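Local atomic coordinates of TSC1 N-terminal domain (Chaetomium thermophilum, PDB entry 7A0M), a protein that probably binds lysosomal phosphoinositides as the N-terminal part of TSC1, aiding translocation of the TSC complex and regulation of mTORC1. Residues 78-83 with 118-123; 95-100 with 145-150; 44-49 with 87-92; 71-76 with 111-116. All coordinates share one frame; numbering follows the deposited sequence.

Interaction 1 of 4, residues 78-83 with 118-123; sequences VLRQLR and MDFTLE
The guanidinium of R80 has D119 over one face and E123 at its edge. D119 CB lies 3.6 Å from R80 NH2, offset toward the rim of the plane, with F120 N over the same face. At the edge, R80 grips the E123 carboxylate side-on. R80 NE donates to E123 OE1 at 3.2 Å, on the syn side of the carboxylate, and R80 NH2 to E123 OE2 at 2.7 Å with an N-H...O angle of 162°. Both oxygens lie near the guanidinium plane, but the two planar groups are 46° apart, and NH2 meets OE2 from above the carboxylate plane. R83 brings one guanidinium face over E123 O; its NH1 also makes a weak hydrogen bond to S127. The F120 ring meets both arginine stems obliquely: CD1 lies 3.4 Å from R80 CG, and CE1 lies 3.7 Å from R83 CD. A chi1 of -179°, which sets CG opposite the backbone N, swings the F120 ring toward helix 69-81, its CZ 4.3 Å from L79 CG. Replacing R80 with an alanine would probably leave E123 without its charge partner and uncover one flank of F120. The contact joins helices 69-81 and 113-125 by a salt bridge between partly exposed side chains, beside a buried ring packed on aliphatic carbon, and the bridge probably depends on both groups remaining charged.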
loop_
_atom_site.group_PDB
_atom_site.type_symbol
_atom_site.label_atom_id
_atom_site.label_comp_id
_atom_site.label_asym_id
_atom_site.label_seq_id
_atom_site.Cartn_x
_atom_site.Cartn_y
_atom_site.Cartn_z
ATOM N N VAL B 78 49.320 30.613 23.522
ATOM C CA VAL B 78 50.465 31.169 22.809
ATOM C C VAL B 78 50.658 30.467 21.474
ATOM O O VAL B 78 50.951 31.106 20.457
ATOM C CB VAL B 78 51.730 31.058 23.676
ATOM C CG1 VAL B 78 52.877 31.773 23.011
ATOM C CG2 VAL B 78 51.477 31.626 25.050
ATOM N N LEU B 79 50.504 29.143 21.458
ATOM C CA LEU B 79 50.697 28.387 20.228
ATOM C C LEU B 79 49.634 28.721 19.188
ATOM O O LEU B 79 49.911 28.676 17.985
ATOM C CB LEU B 79 50.710 26.894 20.539
ATOM C CG LEU B 79 51.259 25.963 19.464
ATOM C CD1 LEU B 79 52.642 26.415 19.028
ATOM C CD2 LEU B 79 51.319 24.559 20.023
ATOM N N ARG B 80 48.418 29.054 19.629
ATOM C CA ARG B 80 47.369 29.439 18.689
ATOM C C ARG B 80 47.706 30.752 17.995
ATOM O O ARG B 80 47.543 30.876 16.775
ATOM C CB ARG B 80 46.025 29.535 19.414
ATOM C CG ARG B 80 45.512 28.198 19.922
ATOM C CD ARG B 80 44.270 28.332 20.788
ATOM N NE ARG B 80 43.221 29.119 20.147
ATOM C CZ ARG B 80 42.149 29.583 20.780
ATOM N NH1 ARG B 80 41.981 29.338 22.073
ATOM N NH2 ARG B 80 41.243 30.293 20.123
ATOM N N GLN B 81 48.173 31.745 18.754
ATOM C CA GLN B 81 48.463 33.049 18.167
ATOM C C GLN B 81 49.695 33.010 17.269
ATOM O O GLN B 81 49.750 33.732 16.268
ATOM C CB GLN B 81 48.655 34.087 19.268
ATOM C CG GLN B 81 47.473 34.236 20.205
ATOM C CD GLN B 81 47.723 35.297 21.247
ATOM O OE1 GLN B 81 48.502 36.221 21.021
ATOM N NE2 GLN B 81 47.066 35.176 22.396
ATOM N N LEU B 82 50.684 32.186 17.606
ATOM C CA LEU B 82 51.913 32.091 16.828
ATOM C C LEU B 82 51.826 31.065 15.708
ATOM O O LEU B 82 52.813 30.866 14.993
ATOM C CB LEU B 82 53.095 31.750 17.742
ATOM C CG LEU B 82 53.679 32.899 18.565
ATOM C CD1 LEU B 82 54.711 32.379 19.552
ATOM C CD2 LEU B 82 54.290 33.949 17.651
ATOM N N ARG B 83 50.678 30.410 15.549
ATOM C CA ARG B 83 50.509 29.419 14.490
ATOM C C ARG B 83 50.809 29.936 13.086
ATOM O O ARG B 83 51.474 29.209 12.328
ATOM C CB ARG B 83 49.083 28.853 14.551
ATOM C CG ARG B 83 48.792 27.788 13.515
ATOM C CD ARG B 83 47.360 27.313 13.638
ATOM N NE ARG B 83 46.430 28.419 13.426
ATOM C CZ ARG B 83 46.060 28.875 12.233
ATOM N NH1 ARG B 83 46.542 28.327 11.126
ATOM N NH2 ARG B 83 45.210 29.889 12.148
HETATM N N MSE B 118 40.373 22.569 21.369
HETATM C CA MSE B 118 39.354 22.391 20.346
HETATM C C MSE B 118 39.330 23.590 19.407
HETATM O O MSE B 118 39.254 23.435 18.188
HETATM C CB MSE B 118 37.977 22.190 20.980
HETATM C CG MSE B 118 36.900 21.831 19.974
HETATM SE SE MSE B 118 37.323 20.171 19.045
HETATM C CE MSE B 118 36.431 20.534 17.351
ATOM N N ASP B 119 39.392 24.792 19.985
ATOM C CA ASP B 119 39.457 25.999 19.168
ATOM C C ASP B 119 40.751 26.049 18.365
ATOM O O ASP B 119 40.756 26.503 17.215
ATOM C CB ASP B 119 39.313 27.240 20.047
ATOM C CG ASP B 119 37.922 27.377 20.633
ATOM O OD1 ASP B 119 36.946 27.045 19.928
ATOM O OD2 ASP B 119 37.803 27.817 21.795
ATOM N N PHE B 120 41.858 25.587 18.954
ATOM C CA PHE B 120 43.093 25.440 18.189
ATOM C C PHE B 120 42.894 24.492 17.015
ATOM O O PHE B 120 43.369 24.758 15.905
ATOM C CB PHE B 120 44.220 24.947 19.096
ATOM C CG PHE B 120 45.540 24.781 18.393
ATOM C CD1 PHE B 120 46.039 25.783 17.576
ATOM C CD2 PHE B 120 46.288 23.627 18.562
ATOM C CE1 PHE B 120 47.254 25.632 16.933
ATOM C CE2 PHE B 120 47.503 23.472 17.923
ATOM C CZ PHE B 120 47.987 24.475 17.108
ATOM N N THR B 121 42.191 23.380 17.243
ATOM C CA THR B 121 41.894 22.451 16.158
ATOM C C THR B 121 41.024 23.110 15.093
ATOM O O THR B 121 41.262 22.937 13.892
ATOM C CB THR B 121 41.208 21.205 16.717
ATOM O OG1 THR B 121 42.079 20.556 17.651
ATOM C CG2 THR B 121 40.857 20.240 15.600
ATOM N N LEU B 122 40.012 23.872 15.516
ATOM C CA LEU B 122 39.123 24.528 14.561
ATOM C C LEU B 122 39.863 25.589 13.754
ATOM O O LEU B 122 39.589 25.772 12.563
ATOM C CB LEU B 122 37.926 25.137 15.291
ATOM C CG LEU B 122 36.966 24.136 15.937
ATOM C CD1 LEU B 122 35.953 24.847 16.821
ATOM C CD2 LEU B 122 36.265 23.307 14.872
ATOM N N GLU B 123 40.796 26.305 14.388
ATOM C CA GLU B 123 41.561 27.321 13.670
ATOM C C GLU B 123 42.464 26.693 12.618
ATOM O O GLU B 123 42.669 27.268 11.543
ATOM C CB GLU B 123 42.389 28.144 14.658
ATOM C CG GLU B 123 41.570 29.034 15.574
ATOM C CD GLU B 123 42.362 29.513 16.774
ATOM O OE1 GLU B 123 43.496 29.027 16.971
ATOM O OE2 GLU B 123 41.847 30.362 17.529
#

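Interaction 2 of 4, residues 95-100 with 145-150; sequences WWDKLL and LNRLLV
R147 of helix 142-153 bends at chi2 (-84°) and again at chi3, which folds its guanidinium round to a salt bridge with the D97 carboxylate on helix 89-105. NE and NH2 both point to OD1, but that oxygen is modelled too close to its partner, so the finer geometry is doubtful. R147 NH2 also makes a weak hydrogen bond to the backbone D97 O, 2.6 Å away at a bent 129°. L100 CD2 sits over the centre of one guanidinium face, 3.7 Å from R147 CZ. Beside this lies an apolar cluster: L148 CD2 meets the W96 ring at its edge, 3.5 Å from CH2, and approaches L100 CD1 at 4.1 Å. In the second shell, R147 NH1 has a salt bridge to D101, one turn beyond D97. W96 is fixed by a hydrogen bond from its NE1 to T121 and by stacking on F117. A leucine in place of R147 would probably leave D97 and D101 without their shared positive partner. The short helical segments run nearly parallel (9°), their axes 11.5 Å apart. Helix 168-183 packs on L148, helix 185-196 on L145 and L149, and helices 45-65 and 69-81 on W95 and L99.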
loop_
_atom_site.group_PDB
_atom_site.type_symbol
_atom_site.label_atom_id
_atom_site.label_comp_id
_atom_site.label_asym_id
_atom_site.label_seq_id
_atom_site.Cartn_x
_atom_site.Cartn_y
_atom_site.Cartn_z
ATOM N N TRP B 95 52.995 20.061 16.593
ATOM C CA TRP B 95 52.603 20.613 17.884
ATOM C C TRP B 95 51.246 20.071 18.317
ATOM O O TRP B 95 51.060 19.716 19.486
ATOM C CB TRP B 95 52.590 22.138 17.818
ATOM C CG TRP B 95 53.949 22.739 17.994
ATOM C CD1 TRP B 95 54.705 23.348 17.036
ATOM C CD2 TRP B 95 54.732 22.757 19.194
ATOM N NE1 TRP B 95 55.901 23.763 17.569
ATOM C CE2 TRP B 95 55.943 23.410 18.892
ATOM C CE3 TRP B 95 54.523 22.292 20.496
ATOM C CZ2 TRP B 95 56.941 23.609 19.843
ATOM C CZ3 TRP B 95 55.515 22.491 21.438
ATOM C CH2 TRP B 95 56.708 23.144 21.107
ATOM N N TRP B 96 50.290 20.013 17.387
ATOM C CA TRP B 96 48.998 19.399 17.677
ATOM C C TRP B 96 49.173 17.943 18.098
ATOM O O TRP B 96 48.552 17.487 19.066
ATOM C CB TRP B 96 48.085 19.537 16.458
ATOM C CG TRP B 96 46.670 19.082 16.665
ATOM C CD1 TRP B 96 45.584 19.872 16.914
ATOM C CD2 TRP B 96 46.171 17.743 16.551
ATOM N NE1 TRP B 96 44.450 19.103 17.013
ATOM C CE2 TRP B 96 44.781 17.793 16.787
ATOM C CE3 TRP B 96 46.766 16.505 16.290
ATOM C CZ2 TRP B 96 43.980 16.653 16.772
ATOM C CZ3 TRP B 96 45.968 15.374 16.275
ATOM C CH2 TRP B 96 44.591 15.457 16.514
ATOM N N ASP B 97 50.014 17.200 17.375
ATOM C CA ASP B 97 50.308 15.820 17.750
ATOM C C ASP B 97 50.975 15.751 19.118
ATOM O O ASP B 97 50.705 14.839 19.908
ATOM C CB ASP B 97 51.212 15.186 16.688
ATOM C CG ASP B 97 51.290 13.675 16.796
ATOM O OD1 ASP B 97 50.693 13.104 17.729
ATOM O OD2 ASP B 97 51.968 13.055 15.948
ATOM N N LYS B 98 51.847 16.715 19.415
ATOM C CA LYS B 98 52.575 16.713 20.677
ATOM C C LYS B 98 51.676 17.050 21.863
ATOM O O LYS B 98 51.893 16.537 22.967
ATOM C CB LYS B 98 53.750 17.683 20.567
ATOM C CG LYS B 98 54.707 17.722 21.729
ATOM C CD LYS B 98 55.800 18.728 21.414
ATOM C CE LYS B 98 56.887 18.733 22.461
ATOM N NZ LYS B 98 57.559 17.411 22.597
ATOM N N LEU B 99 50.667 17.897 21.660
ATOM C CA LEU B 99 49.800 18.342 22.745
ATOM C C LEU B 99 48.540 17.500 22.914
ATOM O O LEU B 99 47.807 17.713 23.886
ATOM C CB LEU B 99 49.385 19.802 22.528
ATOM C CG LEU B 99 50.494 20.846 22.400
ATOM C CD1 LEU B 99 49.914 22.250 22.447
ATOM C CD2 LEU B 99 51.548 20.658 23.468
ATOM N N LEU B 100 48.264 16.569 21.998
ATOM C CA LEU B 100 46.999 15.838 22.027
ATOM C C LEU B 100 46.808 15.099 23.347
ATOM O O LEU B 100 45.847 15.352 24.085
ATOM C CB LEU B 100 46.927 14.865 20.848
ATOM C CG LEU B 100 45.643 14.036 20.781
ATOM C CD1 LEU B 100 44.423 14.944 20.702
ATOM C CD2 LEU B 100 45.677 13.078 19.600
ATOM N N LEU B 145 43.218 12.031 11.833
ATOM C CA LEU B 145 42.088 11.177 12.185
ATOM C C LEU B 145 42.533 9.902 12.895
ATOM O O LEU B 145 41.913 9.486 13.882
ATOM C CB LEU B 145 41.304 10.847 10.917
ATOM C CG LEU B 145 40.475 12.004 10.360
ATOM C CD1 LEU B 145 40.218 11.816 8.876
ATOM C CD2 LEU B 145 39.164 12.119 11.116
ATOM N N ASN B 146 43.597 9.258 12.401
ATOM C CA ASN B 146 44.047 8.007 13.005
ATOM C C ASN B 146 44.451 8.206 14.459
ATOM O O ASN B 146 44.162 7.360 15.313
ATOM C CB ASN B 146 45.209 7.411 12.210
ATOM C CG ASN B 146 44.765 6.802 10.895
ATOM O OD1 ASN B 146 43.592 6.478 10.710
ATOM N ND2 ASN B 146 45.712 6.617 9.984
ATOM N N ARG B 147 45.128 9.316 14.760
ATOM C CA ARG B 147 45.451 9.626 16.148
ATOM C C ARG B 147 44.187 9.801 16.980
ATOM O O ARG B 147 44.093 9.287 18.099
ATOM C CB ARG B 147 46.321 10.880 16.211
ATOM C CG ARG B 147 47.804 10.602 16.042
ATOM C CD ARG B 147 48.422 10.197 17.365
ATOM N NE ARG B 147 48.949 11.352 18.087
ATOM C CZ ARG B 147 49.014 11.442 19.410
ATOM N NH1 ARG B 147 48.569 10.452 20.167
ATOM N NH2 ARG B 147 49.514 12.531 19.977
ATOM N N LEU B 148 43.199 10.515 16.441
ATOM C CA LEU B 148 41.932 10.678 17.144
ATOM C C LEU B 148 41.176 9.360 17.241
ATOM O O LEU B 148 40.575 9.058 18.279
ATOM C CB LEU B 148 41.081 11.728 16.432
ATOM C CG LEU B 148 41.609 13.161 16.397
ATOM C CD1 LEU B 148 40.624 14.058 15.675
ATOM C CD2 LEU B 148 41.853 13.668 17.811
ATOM N N LEU B 149 41.186 8.568 16.165
ATOM C CA LEU B 149 40.445 7.310 16.150
ATOM C C LEU B 149 40.981 6.335 17.188
ATOM O O LEU B 149 40.214 5.770 17.975
ATOM C CB LEU B 149 40.494 6.685 14.757
ATOM C CG LEU B 149 39.527 7.277 13.736
ATOM C CD1 LEU B 149 39.827 6.745 12.348
ATOM C CD2 LEU B 149 38.099 6.966 14.134
ATOM N N VAL B 150 42.298 6.117 17.199
ATOM C CA VAL B 150 42.886 5.158 18.133
ATOM C C VAL B 150 42.535 5.522 19.572
ATOM O O VAL B 150 42.173 4.657 20.377
ATOM C CB VAL B 150 44.410 5.076 17.923
ATOM C CG1 VAL B 150 45.111 4.642 19.207
ATOM C CG2 VAL B 150 44.739 4.115 16.794
#

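Interaction 3 of 4, residues 44-49 with 87-92; sequences KPEEGS and GAPART
E46 lies against the G87-A88 peptide where two helices of this all-helical, alpha-solenoid-like fold come close near their N-terminal ends. P45 and E46 stand at the beginning of helix 45-65, which opens with a wider pi-type turn; G87 and A88 lead into helix 89-105. The glutamate side chain is laid over the flat face of the peptide and does not point at an N-H. Its CG is 3.2 Å from G87 C and 3.3 Å from A88 N, nearly straight above the peptide plane. From there the chain stays extended (chi2 177°), carrying CD and OE2 over the same face, while the carboxylate is tilted by about 53° to the peptide. P45 takes the neighbouring position, its CB directed at the glycine and 3.8 Å from G87 CA. The two backbones are close, with 4.3 Å between E46 CA and G87 CA. A side chain on G87 would meet E46 CG tightly and, at these backbone angles, would also collide with the carbonyl oxygen of the residue before. Its absence lets the two backbones come this close. No hydrogen bond crosses the contact, which lies on the surface, and the packing consists of van der Waals touches. Close by, A88 O accepts the R91 N-H in the first turn of helix 89-105. Beyond the peptide, P89 CD approaches the same carboxylate oxygen. That oxygen, E46 OE2, ends 3.1 Å from G87 O, a pair of acceptors whose closeness is probably mildly unfavourable.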
loop_
_atom_site.group_PDB
_atom_site.type_symbol
_atom_site.label_atom_id
_atom_site.label_comp_id
_atom_site.label_asym_id
_atom_site.label_seq_id
_atom_site.Cartn_x
_atom_site.Cartn_y
_atom_site.Cartn_z
ATOM N N LYS B 44 57.843 35.632 5.117
ATOM C CA LYS B 44 58.083 34.267 4.647
ATOM C C LYS B 44 58.546 33.421 5.826
ATOM O O LYS B 44 59.751 33.302 6.091
ATOM C CB LYS B 44 59.088 34.255 3.499
ATOM C CG LYS B 44 58.508 34.788 2.194
ATOM C CD LYS B 44 59.516 34.729 1.065
ATOM C CE LYS B 44 58.834 34.607 -0.286
ATOM N NZ LYS B 44 57.792 33.530 -0.311
ATOM N N PRO B 45 57.606 32.813 6.561
ATOM C CA PRO B 45 57.986 32.070 7.774
ATOM C C PRO B 45 58.744 30.787 7.483
ATOM O O PRO B 45 59.594 30.393 8.292
ATOM C CB PRO B 45 56.635 31.792 8.456
ATOM C CG PRO B 45 55.656 32.734 7.796
ATOM C CD PRO B 45 56.147 32.890 6.394
ATOM N N GLU B 46 58.475 30.128 6.351
ATOM C CA GLU B 46 59.134 28.873 5.993
ATOM C C GLU B 46 60.560 29.052 5.503
ATOM O O GLU B 46 61.146 28.082 5.016
ATOM C CB GLU B 46 58.330 28.123 4.924
ATOM C CG GLU B 46 57.012 27.591 5.424
ATOM C CD GLU B 46 56.177 26.918 4.351
ATOM O OE1 GLU B 46 56.745 26.502 3.316
ATOM O OE2 GLU B 46 54.952 26.773 4.576
ATOM N N GLU B 47 61.150 30.237 5.658
ATOM C CA GLU B 47 62.481 30.507 5.137
ATOM C C GLU B 47 63.505 30.778 6.232
ATOM O O GLU B 47 64.587 31.302 5.945
ATOM C CB GLU B 47 62.431 31.679 4.164
ATOM C CG GLU B 47 61.624 31.388 2.925
ATOM C CD GLU B 47 61.793 32.462 1.879
ATOM O OE1 GLU B 47 62.240 33.571 2.242
ATOM O OE2 GLU B 47 61.490 32.204 0.697
ATOM N N GLY B 48 63.188 30.445 7.478
ATOM C CA GLY B 48 64.139 30.628 8.554
ATOM C C GLY B 48 63.531 31.170 9.831
ATOM O O GLY B 48 63.893 30.727 10.925
ATOM N N SER B 49 62.613 32.133 9.711
ATOM C CA SER B 49 61.991 32.708 10.900
ATOM C C SER B 49 61.116 31.685 11.614
ATOM O O SER B 49 61.106 31.623 12.849
ATOM C CB SER B 49 61.176 33.944 10.524
ATOM O OG SER B 49 60.197 33.628 9.552
ATOM N N GLY B 87 55.375 28.366 9.998
ATOM C CA GLY B 87 55.933 28.032 8.707
ATOM C C GLY B 87 55.324 26.825 8.023
ATOM O O GLY B 87 54.187 26.873 7.544
ATOM N N ALA B 88 56.089 25.739 7.966
ATOM C CA ALA B 88 55.648 24.548 7.256
ATOM C C ALA B 88 54.398 23.969 7.914
ATOM O O ALA B 88 54.291 23.963 9.147
ATOM C CB ALA B 88 56.763 23.502 7.224
ATOM N N PRO B 89 53.430 23.488 7.127
ATOM C CA PRO B 89 52.219 22.906 7.726
ATOM C C PRO B 89 52.502 21.690 8.580
ATOM O O PRO B 89 51.667 21.327 9.417
ATOM C CB PRO B 89 51.358 22.548 6.507
ATOM C CG PRO B 89 51.867 23.425 5.414
ATOM C CD PRO B 89 53.340 23.564 5.662
ATOM N N ALA B 90 53.663 21.056 8.408
ATOM C CA ALA B 90 54.019 19.942 9.272
ATOM C C ALA B 90 54.384 20.417 10.667
ATOM O O ALA B 90 54.321 19.626 11.612
ATOM C CB ALA B 90 55.173 19.147 8.664
ATOM N N ARG B 91 54.727 21.702 10.816
ATOM C CA ARG B 91 55.084 22.246 12.123
ATOM C C ARG B 91 53.864 22.352 13.024
ATOM O O ARG B 91 53.947 22.105 14.233
ATOM C CB ARG B 91 55.720 23.633 11.958
ATOM C CG ARG B 91 57.029 23.633 11.181
ATOM C CD ARG B 91 58.047 22.701 11.833
ATOM N NE ARG B 91 59.324 22.633 11.119
ATOM C CZ ARG B 91 60.400 21.965 11.542
ATOM N NH1 ARG B 91 60.392 21.301 12.691
ATOM N NH2 ARG B 91 61.498 21.939 10.803
ATOM N N THR B 92 52.723 22.713 12.443
ATOM C CA THR B 92 51.492 22.816 13.210
ATOM C C THR B 92 50.997 21.444 13.646
ATOM O O THR B 92 50.537 21.274 14.782
ATOM C CB THR B 92 50.441 23.547 12.380
ATOM O OG1 THR B 92 50.940 24.844 12.026
ATOM C CG2 THR B 92 49.164 23.711 13.164
#

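Interaction 4 of 4, residues 71-76 with 111-116; sequences KYAAFV and KGLARS
L113, in the first turn of helix 113-125, packs onto A73 of helix 69-81. Its CB faces A73 CB at 4.3 Å. At CG, held anti to the backbone N (chi1 177°), the chain forks, and CD1 is the branch that does most of the touching. L113 CD1 lies 3.8 Å from A73 CA and 4.1 Å from A73 CB. The same methyl also reaches Y72 CB at 4.2 Å and V76 CG2 at 4.4 Å. One turn further along, V76 CG1 meets S116 OG at 3.4 Å, a van der Waals touch of a methyl on a hydroxyl. No hydrogen bond crosses between the segments. G112, at the N-cap position, has positive phi, and its carbonyl receives the S116 N-H, closing the turn that presents L113 and S116 to the same neighbour. A73 offers only a methyl, so L113 can approach the backbone of helix 69-81 closely: CA atoms of the two residues are 4.9 Å apart. Helix 89-105 lies alongside, with L99 on V76, V103 on L113 and P102 on Y72. Packing of a helix on the next but one, with the helix between them lying against both, is consistent with an alpha-solenoid.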
loop_
_atom_site.group_PDB
_atom_site.type_symbol
_atom_site.label_atom_id
_atom_site.label_comp_id
_atom_site.label_asym_id
_atom_site.label_seq_id
_atom_site.Cartn_x
_atom_site.Cartn_y
_atom_site.Cartn_z
ATOM N N LYS B 71 50.029 25.626 32.935
ATOM C CA LYS B 71 50.660 26.370 31.860
ATOM C C LYS B 71 50.442 25.711 30.508
ATOM O O LYS B 71 50.807 26.300 29.486
ATOM C CB LYS B 71 52.157 26.528 32.143
ATOM C CG LYS B 71 52.447 27.343 33.396
ATOM C CD LYS B 71 53.937 27.504 33.631
ATOM C CE LYS B 71 54.360 26.895 34.956
ATOM N NZ LYS B 71 53.498 27.343 36.083
ATOM N N TYR B 72 49.869 24.502 30.484
ATOM C CA TYR B 72 49.495 23.894 29.212
ATOM C C TYR B 72 48.453 24.757 28.521
ATOM O O TYR B 72 48.580 25.085 27.337
ATOM C CB TYR B 72 48.935 22.485 29.422
ATOM C CG TYR B 72 49.927 21.387 29.730
ATOM C CD1 TYR B 72 51.294 21.615 29.712
ATOM C CD2 TYR B 72 49.479 20.109 30.035
ATOM C CE1 TYR B 72 52.184 20.595 29.991
ATOM C CE2 TYR B 72 50.357 19.090 30.315
ATOM C CZ TYR B 72 51.706 19.335 30.294
ATOM O OH TYR B 72 52.572 18.307 30.575
ATOM N N ALA B 73 47.411 25.139 29.265
ATOM C CA ALA B 73 46.357 25.977 28.705
ATOM C C ALA B 73 46.915 27.319 28.260
ATOM O O ALA B 73 46.522 27.850 27.215
ATOM C CB ALA B 73 45.239 26.168 29.730
ATOM N N ALA B 74 47.827 27.890 29.051
ATOM C CA ALA B 74 48.497 29.118 28.643
ATOM C C ALA B 74 49.374 28.883 27.419
ATOM O O ALA B 74 49.391 29.705 26.495
ATOM C CB ALA B 74 49.323 29.673 29.801
ATOM N N PHE B 75 50.105 27.765 27.395
ATOM C CA PHE B 75 50.977 27.461 26.264
ATOM C C PHE B 75 50.179 27.265 24.980
ATOM O O PHE B 75 50.628 27.663 23.898
ATOM C CB PHE B 75 51.817 26.220 26.566
ATOM C CG PHE B 75 52.805 25.878 25.490
ATOM C CD1 PHE B 75 54.004 26.565 25.390
ATOM C CD2 PHE B 75 52.542 24.863 24.585
ATOM C CE1 PHE B 75 54.918 26.251 24.400
ATOM C CE2 PHE B 75 53.452 24.543 23.596
ATOM C CZ PHE B 75 54.642 25.239 23.502
ATOM N N VAL B 76 48.998 26.651 25.075
ATOM C CA VAL B 76 48.175 26.460 23.884
ATOM C C VAL B 76 47.709 27.805 23.342
ATOM O O VAL B 76 47.674 28.019 22.125
ATOM C CB VAL B 76 46.990 25.527 24.190
ATOM C CG1 VAL B 76 46.052 25.448 22.997
ATOM C CG2 VAL B 76 47.489 24.139 24.552
ATOM N N LYS B 111 40.472 23.961 33.483
ATOM C CA LYS B 111 39.411 24.710 32.830
ATOM C C LYS B 111 39.887 25.317 31.517
ATOM O O LYS B 111 41.015 25.807 31.410
ATOM C CB LYS B 111 38.888 25.817 33.737
ATOM C CG LYS B 111 37.703 26.509 33.112
ATOM C CD LYS B 111 37.275 27.759 33.824
ATOM C CE LYS B 111 36.080 28.367 33.094
ATOM N NZ LYS B 111 36.367 28.820 31.704
ATOM N N GLY B 112 39.009 25.287 30.513
ATOM C CA GLY B 112 39.295 25.851 29.216
ATOM C C GLY B 112 40.327 25.111 28.398
ATOM O O GLY B 112 40.438 25.378 27.197
ATOM N N LEU B 113 41.082 24.188 28.999
ATOM C CA LEU B 113 42.114 23.473 28.254
ATOM C C LEU B 113 41.504 22.651 27.128
ATOM O O LEU B 113 42.019 22.644 26.004
ATOM C CB LEU B 113 42.916 22.584 29.204
ATOM C CG LEU B 113 44.006 21.707 28.588
ATOM C CD1 LEU B 113 45.003 22.556 27.816
ATOM C CD2 LEU B 113 44.708 20.897 29.665
ATOM N N ALA B 114 40.408 21.944 27.413
ATOM C CA ALA B 114 39.729 21.179 26.374
ATOM C C ALA B 114 39.179 22.100 25.293
ATOM O O ALA B 114 39.318 21.827 24.096
ATOM C CB ALA B 114 38.611 20.336 26.989
ATOM N N ARG B 115 38.547 23.204 25.702
ATOM C CA ARG B 115 37.992 24.144 24.733
ATOM C C ARG B 115 39.093 24.857 23.957
ATOM O O ARG B 115 38.954 25.092 22.750
ATOM C CB ARG B 115 37.091 25.157 25.440
ATOM C CG ARG B 115 35.849 24.550 26.075
ATOM C CD ARG B 115 35.002 25.610 26.766
ATOM N NE ARG B 115 33.814 25.035 27.389
ATOM C CZ ARG B 115 32.941 25.725 28.115
ATOM N NH1 ARG B 115 33.117 27.024 28.317
ATOM N NH2 ARG B 115 31.889 25.113 28.643
ATOM N N SER B 116 40.192 25.211 24.629
ATOM C CA SER B 116 41.286 25.894 23.944
ATOM C C SER B 116 41.914 25.002 22.883
ATOM O O SER B 116 42.238 25.466 21.783
ATOM C CB SER B 116 42.341 26.349 24.953
ATOM O OG SER B 116 43.396 27.041 24.309
#

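Interactions 1 and 4 join the same pair, helices 69-81 and 113-125, with centres about 10 Å apart. Interaction 4 is buried and apolar, whereas interaction 1, partly buried, adds a salt bridge between partly exposed side chains. Interaction 2 is also buried, yet combines a salt bridge with leucine and tryptophan packing. It brings in helix 89-105, which touches the other two: W96 bonds to T121 of interaction 1, and W95 meets F75 of interaction 4. Interaction 3 stands apart on the surface, without a hydrogen bond between its segments, though T92 packs against R83 and F120. All four join helices with another between them in sequence; interaction 3 joins only the starts of helices 45-65 and 89-105.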